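Local coordinates for SspB protein (Streptomyces clavuligerus, PDB 6JUF) that probably acts as a metal-dependent DNase within the SspABCD-SspE phosphorothioation-sensing system, which defends bacteria broadly against phages, at residues 43-46 against 47-51; 147-150 against 151-155; 239-242 against 243-246. All blocks are in the same frame, centred on the assembly; numbering follows the deposited sequence.

Contact 1 (43-46 against 47-51); sequences ADDA and PVQLG
Q49 reaches back over D45 at the start of helix 46-50. Its CB and CG lie against the carbonyl oxygen of D45, Q49 CG to D45 O being 3.5 Å. CG stands beside the backbone N (chi1 -73°), turning the chain back; beyond it the chain is extended and Q49 CD comes to 3.6 Å from D45 CB. At the tip, Q49 OE1 lies 3.8 Å from D45 CB, with A43 CB only at the margin; Q49 NE2 lies 3.7 Å from D45 CB, with D45 OD1 a little farther off. The amide plane is turned 56° from the D45 carboxylate. A long polar chain suits this exposed spot.

D45 is the N-cap residue, but its carboxylate makes no capping bond; a type I beta turn, A43 to A46, leads into the helix. Two i to i+4 backbone hydrogen bonds form the first helical turn: Q49 N to D45 O at 3.0 Å and L50 N to A46 O at 2.8 Å. P47 fits there, since proline has no N-H to give and none is needed. G51, whose positive phi glycine adopts without strain, is the C-prime residue of a Schellman motif: the next residue's N bonds to P47 O, and G51 N weakly to V48 O. On the buried side L50, which also packs on V57 of helix 57-66, brings CD1 to 3.9 Å from A46 CB.

Contact 2 (147-150 against 151-155); sequences DLTQ and VIVRH
L148 and I152 meet one turn apart on the buried side of the regular alpha-helix 145-159, I152 CD1 lying 4.0 Å from L148 CG. The same I152 CD1 also rests 3.5 Å from L148 O, so the isoleucine's long branch covers the carbonyl that its own backbone N uses. T149 and V153 form a second i to i+4 pair. The methyl of T149 stands anti to the backbone N, leaving its hydroxyl beside that nitrogen; T149 CG2 meets V153 CG2 at 4.2 Å. Beta branching suits I152 and V153, each laying one branch against the preceding turn, V153 CG2 being 3.2 Å from T149 O. The T149 methyl packs onward while its buried hydroxyl bonds back to L145 O.

Behind the side chains are the four backbone bonds that join the turns, among them I152 N to L148 O at 3.0 Å, with an N-H...O angle of 167°. Farther out, I152 touches V133 of helix 129-137 and I169 and V173 of helix 166-180, while L148 touches A134. On another side of the helix V151 packs on P139 and F140. Its CG2 lies 3.5 Å from D147 O, the oxygen that accepts the hydrogen bond from V151 N at 3.1 Å.

Contact 3 (239-242 against 243-246); sequences LDYA and ARTT
Y241 and R244 form the close-packed part of this helix end. With CG anti to the backbone N (chi1 -175°), the tyrosine ring crosses the arginine at a slant; the arginine chain is extended from CG to NE. Y241 CD1 sits over one face of the guanidinium, 3.6 Å from R244 NE, with the two planes 44° apart. Arginine suits the site because its methylenes lie against the Y241 carbonyl oxygen, R244 CG being 3.3 Å from Y241 O, while its flat head meets the ring. A water at the guanidinium edge accepts from R244 NH2 and donates to D240 OD2 at 2.8 Å, linking opposite charges that do not touch directly.

The helix end itself is ordered: A242 O accepts from both T245 N, at 3.1 Å and above the carbonyl plane, and T246 N, at 3.2 Å and within it. The solvent side begins at T245, where a second water joins Y241 O to OG1 of this exposed residue.

D240 has a salt bridge to R121 and a hydrogen bond to W115 of helix 107-118, and Y241 OH makes a hydrogen bond to E260. The small A242 and A243 pack against the sheet and a helix: A242 on F302 of strand 298-302, A243 on P306 and F307 of helix 306-317.

Overall arrangement
Along the chain the contacts follow in series, 43-51, then 147-155, then 239-246, all in the part that belongs to the DUF4007 family. Their centres are about 36 Å apart for contacts 1 and 2, 38 Å for 1 and 3, on opposite sides of the chain's centre, and 28 Å for 2 and 3. Each belongs to a different helix: contact 1 spans helix 46-50, contact 2 lies within helix 145-159, and contact 3 ends helix 231-243 ahead of strand 250-253. They are separate local helix contacts, none part of another's packing. Contact 1 is the one nearest to E18, which binds magnesium in another structure of this protein; no ion is bound here, and the P47 and E18 side chains are about 12 Å apart.

Contact 1 (43-46 against 47-51)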
ATOM      1  N   ALA B  43     -24.594  12.601  -0.581  1.00 12.94           N
ATOM      2  CA  ALA B  43     -25.110  12.981  -1.899  1.00 12.97           C
ATOM      3  C   ALA B  43     -25.671  11.793  -2.684  1.00 14.03           C
ATOM      4  O   ALA B  43     -25.216  10.652  -2.530  1.00 11.78           O
ATOM      5  CB  ALA B  43     -24.022  13.686  -2.709  1.00 15.83           C
ATOM      6  N   ASP B  44     -26.697  12.041  -3.502  1.00 16.12           N
ATOM      7  CA  ASP B  44     -27.233  11.004  -4.348  1.00 15.45           C
ATOM      8  C   ASP B  44     -26.189  10.362  -5.265  1.00 15.50           C
ATOM      9  O   ASP B  44     -26.193   9.143  -5.448  1.00 18.30           O
ATOM     10  CB  ASP B  44     -28.348  11.534  -5.244  1.00 15.14           C
ATOM     11  CG  ASP B  44     -29.558  11.945  -4.489  1.00 14.41           C
ATOM     12  OD1 ASP B  44     -29.719  11.597  -3.288  1.00 18.11           O
ATOM     13  OD2 ASP B  44     -30.371  12.653  -5.139  1.00 16.15           O
ATOM     14  N   ASP B  45     -25.279  11.170  -5.791  1.00 18.61           N
ATOM     15  CA  ASP B  45     -24.179  10.711  -6.661  1.00 17.08           C
ATOM     16  C   ASP B  45     -22.921  10.344  -5.887  1.00 15.33           C
ATOM     17  O   ASP B  45     -21.872  10.238  -6.509  1.00 15.68           O
ATOM     18  CB  ASP B  45     -23.786  11.821  -7.652  1.00 20.80           C
ATOM     19  CG  ASP B  45     -24.956  12.321  -8.468  1.00 22.93           C
ATOM     20  OD1 ASP B  45     -25.335  13.516  -8.391  1.00 30.57           O
ATOM     21  OD2 ASP B  45     -25.503  11.505  -9.193  1.00 23.29           O
ATOM     22  N   ALA B  46     -22.997  10.143  -4.568  1.00 14.93           N
ATOM     23  CA  ALA B  46     -21.780   9.809  -3.794  1.00 14.54           C
ATOM     24  C   ALA B  46     -20.965   8.652  -4.393  1.00 12.39           C
ATOM     25  O   ALA B  46     -19.741   8.770  -4.480  1.00 13.37           O
ATOM     26  CB  ALA B  46     -22.086   9.557  -2.315  1.00 12.12           C
ATOM     27  N   PRO B  47     -21.607   7.537  -4.816  1.00 12.80           N
ATOM     28  CA  PRO B  47     -20.770   6.469  -5.356  1.00 13.97           C
ATOM     29  C   PRO B  47     -19.879   6.875  -6.540  1.00 15.13           C
ATOM     30  O   PRO B  47     -18.678   6.598  -6.522  1.00 13.89           O
ATOM     31  CB  PRO B  47     -21.763   5.378  -5.736  1.00 15.18           C
ATOM     32  CG  PRO B  47     -22.967   5.621  -4.872  1.00 14.54           C
ATOM     33  CD  PRO B  47     -23.030   7.127  -4.703  1.00 14.73           C
ATOM     34  N   VAL B  48     -20.454   7.546  -7.530  1.00 16.53           N
ATOM     35  CA  VAL B  48     -19.685   8.022  -8.655  1.00 14.08           C
ATOM     36  C   VAL B  48     -18.666   9.066  -8.238  1.00 15.12           C
ATOM     37  O   VAL B  48     -17.553   9.045  -8.746  1.00 16.90           O
ATOM     38  CB  VAL B  48     -20.651   8.558  -9.757  1.00 17.35           C
ATOM     39  CG1 VAL B  48     -19.921   9.426 -10.772  1.00 18.04           C
ATOM     40  CG2 VAL B  48     -21.288   7.342 -10.426  1.00 22.77           C
ATOM     41  N   GLN B  49     -19.036   9.976  -7.344  1.00 13.67           N
ATOM     42  CA  GLN B  49     -18.184  11.110  -7.005  1.00 11.28           C
ATOM     43  C   GLN B  49     -17.005  10.621  -6.180  1.00 12.04           C
ATOM     44  O   GLN B  49     -15.900  11.127  -6.350  1.00 15.16           O
ATOM     45  CB  GLN B  49     -18.999  12.265  -6.428  1.00 15.64           C
ATOM     46  CG  GLN B  49     -19.760  12.857  -7.604  1.00 23.03           C
ATOM     47  CD  GLN B  49     -20.811  13.892  -7.284  1.00 25.69           C
ATOM     48  OE1 GLN B  49     -21.160  14.098  -6.139  1.00 31.49           O
ATOM     49  NE2 GLN B  49     -21.342  14.520  -8.314  1.00 27.24           N
ATOM     50  N   LEU B  50     -17.241   9.659  -5.295  1.00 12.28           N
ATOM     51  CA  LEU B  50     -16.188   9.130  -4.413  1.00 11.36           C
ATOM     52  C   LEU B  50     -15.434   8.007  -5.144  1.00 12.77           C
ATOM     53  O   LEU B  50     -14.386   7.534  -4.685  1.00 14.67           O
ATOM     54  CB  LEU B  50     -16.767   8.568  -3.094  1.00 11.14           C
ATOM     55  CG  LEU B  50     -17.528   9.532  -2.177  1.00 12.90           C
ATOM     56  CD1 LEU B  50     -18.399   8.772  -1.195  1.00 12.89           C
ATOM     57  CD2 LEU B  50     -16.584  10.481  -1.501  1.00 14.25           C
ATOM     58  N   GLY B  51     -15.986   7.536  -6.245  1.00 14.67           N
ATOM     59  CA  GLY B  51     -15.440   6.420  -6.987  1.00 15.39           C
ATOM     60  C   GLY B  51     -15.423   5.119  -6.221  1.00 13.74           C
ATOM     61  O   GLY B  51     -14.432   4.381  -6.273  1.00 17.34           O
TER

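Contact 2 (147-150 against 151-155)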
ATOM      1  N   ASP B 147     -11.865 -16.618  20.462  1.00 14.37           N
ATOM      2  CA  ASP B 147     -11.361 -16.105  21.752  1.00 12.64           C
ATOM      3  C   ASP B 147     -11.391 -14.582  21.843  1.00 10.47           C
ATOM      4  O   ASP B 147     -11.921 -14.007  22.829  1.00 13.07           O
ATOM      5  CB  ASP B 147      -9.905 -16.502  22.062  1.00 12.59           C
ATOM      6  CG  ASP B 147      -9.718 -18.008  22.277  1.00 17.17           C
ATOM      7  OD1 ASP B 147     -10.669 -18.754  22.656  1.00 17.93           O
ATOM      8  OD2 ASP B 147      -8.547 -18.394  22.026  1.00 19.69           O
ATOM      9  N   LEU B 148     -10.923 -13.935  20.773  1.00 11.50           N
ATOM     10  CA  LEU B 148     -10.966 -12.480  20.741  1.00 10.17           C
ATOM     11  C   LEU B 148     -12.388 -11.926  20.726  1.00 10.31           C
ATOM     12  O   LEU B 148     -12.723 -10.960  21.414  1.00 11.95           O
ATOM     13  CB  LEU B 148     -10.143 -11.931  19.582  1.00  9.79           C
ATOM     14  CG  LEU B 148     -10.063 -10.402  19.527  1.00 10.90           C
ATOM     15  CD1 LEU B 148      -9.445  -9.810  20.804  1.00 15.80           C
ATOM     16  CD2 LEU B 148      -9.254 -10.006  18.302  1.00 15.06           C
ATOM     17  N   THR B 149     -13.241 -12.556  19.919  1.00 10.88           N
ATOM     18  CA  THR B 149     -14.641 -12.181  19.941  1.00 10.92           C
ATOM     19  C   THR B 149     -15.224 -12.238  21.377  1.00 12.14           C
ATOM     20  O   THR B 149     -15.899 -11.296  21.823  1.00 13.95           O
ATOM     21  CB  THR B 149     -15.460 -13.074  18.975  1.00 10.54           C
ATOM     22  OG1 THR B 149     -15.014 -12.804  17.637  1.00 12.36           O
ATOM     23  CG2 THR B 149     -16.986 -12.772  19.113  1.00 13.85           C
ATOM     24  N   GLN B 150     -14.934 -13.328  22.097  1.00 11.88           N
ATOM     25  CA  GLN B 150     -15.515 -13.480  23.459  1.00 14.73           C
ATOM     26  C   GLN B 150     -15.015 -12.413  24.441  1.00 12.41           C
ATOM     27  O   GLN B 150     -15.789 -11.877  25.266  1.00 14.20           O
ATOM     28  CB  GLN B 150     -15.317 -14.916  23.983  1.00 21.04           C
ATOM     29  CG  GLN B 150     -16.267 -15.879  23.273  1.00 27.61           C
ATOM     30  CD  GLN B 150     -17.740 -15.429  23.318  1.00 37.60           C
ATOM     31  OE1 GLN B 150     -18.416 -15.292  22.259  1.00 34.43           O
ATOM     32  NE2 GLN B 150     -18.262 -15.224  24.544  1.00 45.23           N
ATOM     33  N   VAL B 151     -13.735 -12.048  24.335  1.00 11.64           N
ATOM     34  CA  VAL B 151     -13.220 -10.980  25.173  1.00 13.29           C
ATOM     35  C   VAL B 151     -13.900  -9.642  24.887  1.00 11.83           C
ATOM     36  O   VAL B 151     -14.277  -8.929  25.797  1.00 13.40           O
ATOM     37  CB  VAL B 151     -11.683 -10.910  25.135  1.00 16.24           C
ATOM     38  CG1 VAL B 151     -11.167  -9.750  26.003  1.00 15.77           C
ATOM     39  CG2 VAL B 151     -11.158 -12.189  25.720  1.00 23.83           C
ATOM     40  N   ILE B 152     -14.084  -9.331  23.604  1.00 10.13           N
ATOM     41  CA  ILE B 152     -14.757  -8.092  23.269  1.00 10.38           C
ATOM     42  C   ILE B 152     -16.214  -8.110  23.781  1.00 12.04           C
ATOM     43  O   ILE B 152     -16.654  -7.137  24.342  1.00 13.55           O
ATOM     44  CB  ILE B 152     -14.714  -7.781  21.772  1.00 10.01           C
ATOM     45  CG1 ILE B 152     -13.250  -7.596  21.334  1.00 10.58           C
ATOM     46  CG2 ILE B 152     -15.540  -6.549  21.493  1.00 11.84           C
ATOM     47  CD1 ILE B 152     -13.009  -7.789  19.848  1.00 10.85           C
ATOM     48  N   VAL B 153     -16.905  -9.246  23.595  1.00 11.83           N
ATOM     49  CA  VAL B 153     -18.292  -9.394  24.079  1.00 13.51           C
ATOM     50  C   VAL B 153     -18.342  -9.077  25.591  1.00 12.42           C
ATOM     51  O   VAL B 153     -19.211  -8.371  26.031  1.00 16.27           O
ATOM     52  CB  VAL B 153     -18.826 -10.805  23.837  1.00 16.62           C
ATOM     53  CG1 VAL B 153     -20.087 -11.125  24.679  1.00 17.10           C
ATOM     54  CG2 VAL B 153     -19.025 -11.035  22.343  1.00 13.58           C
ATOM     55  N   ARG B 154     -17.390  -9.633  26.363  1.00 15.63           N
ATOM     56  CA  ARG B 154     -17.354  -9.443  27.808  1.00 17.07           C
ATOM     57  C   ARG B 154     -17.287  -7.951  28.131  1.00 14.01           C
ATOM     58  O   ARG B 154     -18.039  -7.448  28.963  1.00 18.88           O
ATOM     59  CB  ARG B 154     -16.183 -10.255  28.390  1.00 18.27           C
ATOM     60  CG  ARG B 154     -16.139 -10.362  29.913  1.00 24.91           C
ATOM     61  CD  ARG B 154     -14.852 -11.049  30.393  1.00 39.09           C
ATOM     62  NE  ARG B 154     -13.754 -10.086  30.611  1.00 39.18           N
ATOM     63  CZ  ARG B 154     -13.638  -9.291  31.687  1.00 44.76           C
ATOM     64  NH1 ARG B 154     -14.546  -9.315  32.658  1.00 57.21           N
ATOM     65  NH2 ARG B 154     -12.613  -8.466  31.804  1.00 45.94           N
ATOM     66  N   HIS B 155     -16.372  -7.238  27.447  1.00 15.03           N
ATOM     67  CA  HIS B 155     -16.200  -5.805  27.657  1.00 14.29           C
ATOM     68  C   HIS B 155     -17.407  -4.981  27.229  1.00 15.79           C
ATOM     69  O   HIS B 155     -17.823  -4.028  27.898  1.00 16.48           O
ATOM     70  CB  HIS B 155     -14.904  -5.310  26.962  1.00 14.61           C
ATOM     71  CG  HIS B 155     -13.708  -5.447  27.842  1.00 16.46           C
ATOM     72  ND1 HIS B 155     -12.813  -6.466  27.732  1.00 18.62           N
ATOM     73  CD2 HIS B 155     -13.328  -4.710  28.936  1.00 17.51           C
ATOM     74  CE1 HIS B 155     -11.900  -6.363  28.715  1.00 16.20           C
ATOM     75  NE2 HIS B 155     -12.223  -5.294  29.457  1.00 20.18           N
TER

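Contact 3 (239-242 against 243-246)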
ATOM      1  N   LEU B 239       4.069  11.725  24.248  1.00  9.13           N
ATOM      2  CA  LEU B 239       3.650  13.075  24.647  1.00 10.74           C
ATOM      3  C   LEU B 239       2.163  13.305  24.423  1.00 11.61           C
ATOM      4  O   LEU B 239       1.482  13.910  25.274  1.00 13.03           O
ATOM      5  CB  LEU B 239       4.500  14.101  23.913  1.00  9.89           C
ATOM      6  CG  LEU B 239       5.954  14.214  24.376  1.00  9.09           C
ATOM      7  CD1 LEU B 239       6.792  14.849  23.225  1.00  9.28           C
ATOM      8  CD2 LEU B 239       6.120  14.983  25.685  1.00 11.73           C
ATOM      9  N   ASP B 240       1.655  12.758  23.289  1.00  9.72           N
ATOM     10  CA  ASP B 240       0.224  12.869  23.000  1.00 10.44           C
ATOM     11  C   ASP B 240      -0.585  12.121  24.076  1.00 10.23           C
ATOM     12  O   ASP B 240      -1.627  12.583  24.528  1.00 11.13           O
ATOM     13  CB  ASP B 240      -0.027  12.283  21.627  1.00 10.92           C
ATOM     14  CG  ASP B 240      -1.453  12.474  21.129  1.00 10.60           C
ATOM     15  OD1 ASP B 240      -1.965  13.609  21.163  1.00 12.22           O
ATOM     16  OD2 ASP B 240      -2.049  11.457  20.699  1.00 10.86           O
ATOM     17  N   TYR B 241      -0.040  10.943  24.489  1.00 10.50           N
ATOM     18  CA  TYR B 241      -0.686  10.162  25.553  1.00 10.52           C
ATOM     19  C   TYR B 241      -0.752  10.973  26.859  1.00 10.27           C
ATOM     20  O   TYR B 241      -1.796  11.079  27.505  1.00 10.47           O
ATOM     21  CB  TYR B 241       0.008   8.809  25.749  1.00  9.21           C
ATOM     22  CG  TYR B 241      -0.726   7.968  26.751  1.00  9.92           C
ATOM     23  CD1 TYR B 241      -1.896   7.252  26.350  1.00 10.20           C
ATOM     24  CD2 TYR B 241      -0.335   7.898  28.082  1.00 12.30           C
ATOM     25  CE1 TYR B 241      -2.584   6.505  27.303  1.00 13.17           C
ATOM     26  CE2 TYR B 241      -1.050   7.167  29.020  1.00 12.87           C
ATOM     27  CZ  TYR B 241      -2.166   6.467  28.612  1.00 13.85           C
ATOM     28  OH  TYR B 241      -2.891   5.748  29.505  1.00 14.17           O
ATOM     29  N   ALA B 242       0.392  11.559  27.244  1.00 11.19           N
ATOM     30  CA  ALA B 242       0.457  12.386  28.430  1.00 12.78           C
ATOM     31  C   ALA B 242      -0.550  13.542  28.378  1.00 11.50           C
ATOM     32  O   ALA B 242      -1.179  13.893  29.375  1.00 14.71           O
ATOM     33  CB  ALA B 242       1.883  12.885  28.619  1.00 11.26           C
ATOM     34  N   ALA B 243      -0.676  14.132  27.184  1.00 10.22           N
ATOM     35  CA  ALA B 243      -1.565  15.255  26.920  1.00 13.17           C
ATOM     36  C   ALA B 243      -3.060  14.982  27.182  1.00 14.14           C
ATOM     37  O   ALA B 243      -3.820  15.898  27.334  1.00 17.78           O
ATOM     38  CB  ALA B 243      -1.355  15.780  25.513  1.00 11.75           C
ATOM     39  N   ARG B 244      -3.435  13.709  27.199  1.00 11.31           N
ATOM     40  CA  ARG B 244      -4.792  13.338  27.506  1.00 12.21           C
ATOM     41  C   ARG B 244      -5.178  13.829  28.897  1.00 15.84           C
ATOM     42  O   ARG B 244      -6.331  14.105  29.114  1.00 18.37           O
ATOM     43  CB  ARG B 244      -4.932  11.810  27.463  1.00 13.23           C
ATOM     44  CG  ARG B 244      -4.722  11.257  26.078  1.00 10.67           C
ATOM     45  CD  ARG B 244      -4.885   9.733  26.143  1.00 14.34           C
ATOM     46  NE  ARG B 244      -4.612   9.097  24.828  1.00 12.27           N
ATOM     47  CZ  ARG B 244      -4.984   7.872  24.483  1.00 14.08           C
ATOM     48  NH1 ARG B 244      -5.604   7.027  25.345  1.00 14.83           N
ATOM     49  NH2 ARG B 244      -4.700   7.453  23.224  1.00 13.04           N
ATOM     50  N   THR B 245      -4.214  13.951  29.811  1.00 18.30           N
ATOM     51  CA  THR B 245      -4.552  14.251  31.208  1.00 20.84           C
ATOM     52  C   THR B 245      -3.855  15.525  31.700  1.00 20.37           C
ATOM     53  O   THR B 245      -4.138  16.022  32.784  1.00 28.15           O
ATOM     54  CB  THR B 245      -4.253  13.076  32.157  1.00 22.05           C
ATOM     55  OG1 THR B 245      -2.876  12.715  32.041  1.00 21.78           O
ATOM     56  CG2 THR B 245      -5.108  11.872  31.829  1.00 20.66           C
ATOM     57  N   THR B 246      -2.931  16.077  30.919  1.00 18.27           N
ATOM     58  CA  THR B 246      -2.366  17.363  31.359  1.00 23.18           C
ATOM     59  C   THR B 246      -2.012  18.318  30.247  1.00 24.42           C
ATOM     60  O   THR B 246      -1.611  17.904  29.161  1.00 20.46           O
ATOM     61  CB  THR B 246      -1.184  17.211  32.337  1.00 22.70           C
ATOM     62  OG1 THR B 246      -0.789  18.516  32.802  1.00 23.91           O
ATOM     63  CG2 THR B 246      -0.004  16.519  31.725  1.00 24.30           C
TER
HETATM   64  O   HOH W   1      -3.888   9.993  22.170  1.00 13.46           O
HETATM   65  O   HOH W   2      -2.442  10.573  30.166  1.00 22.00           O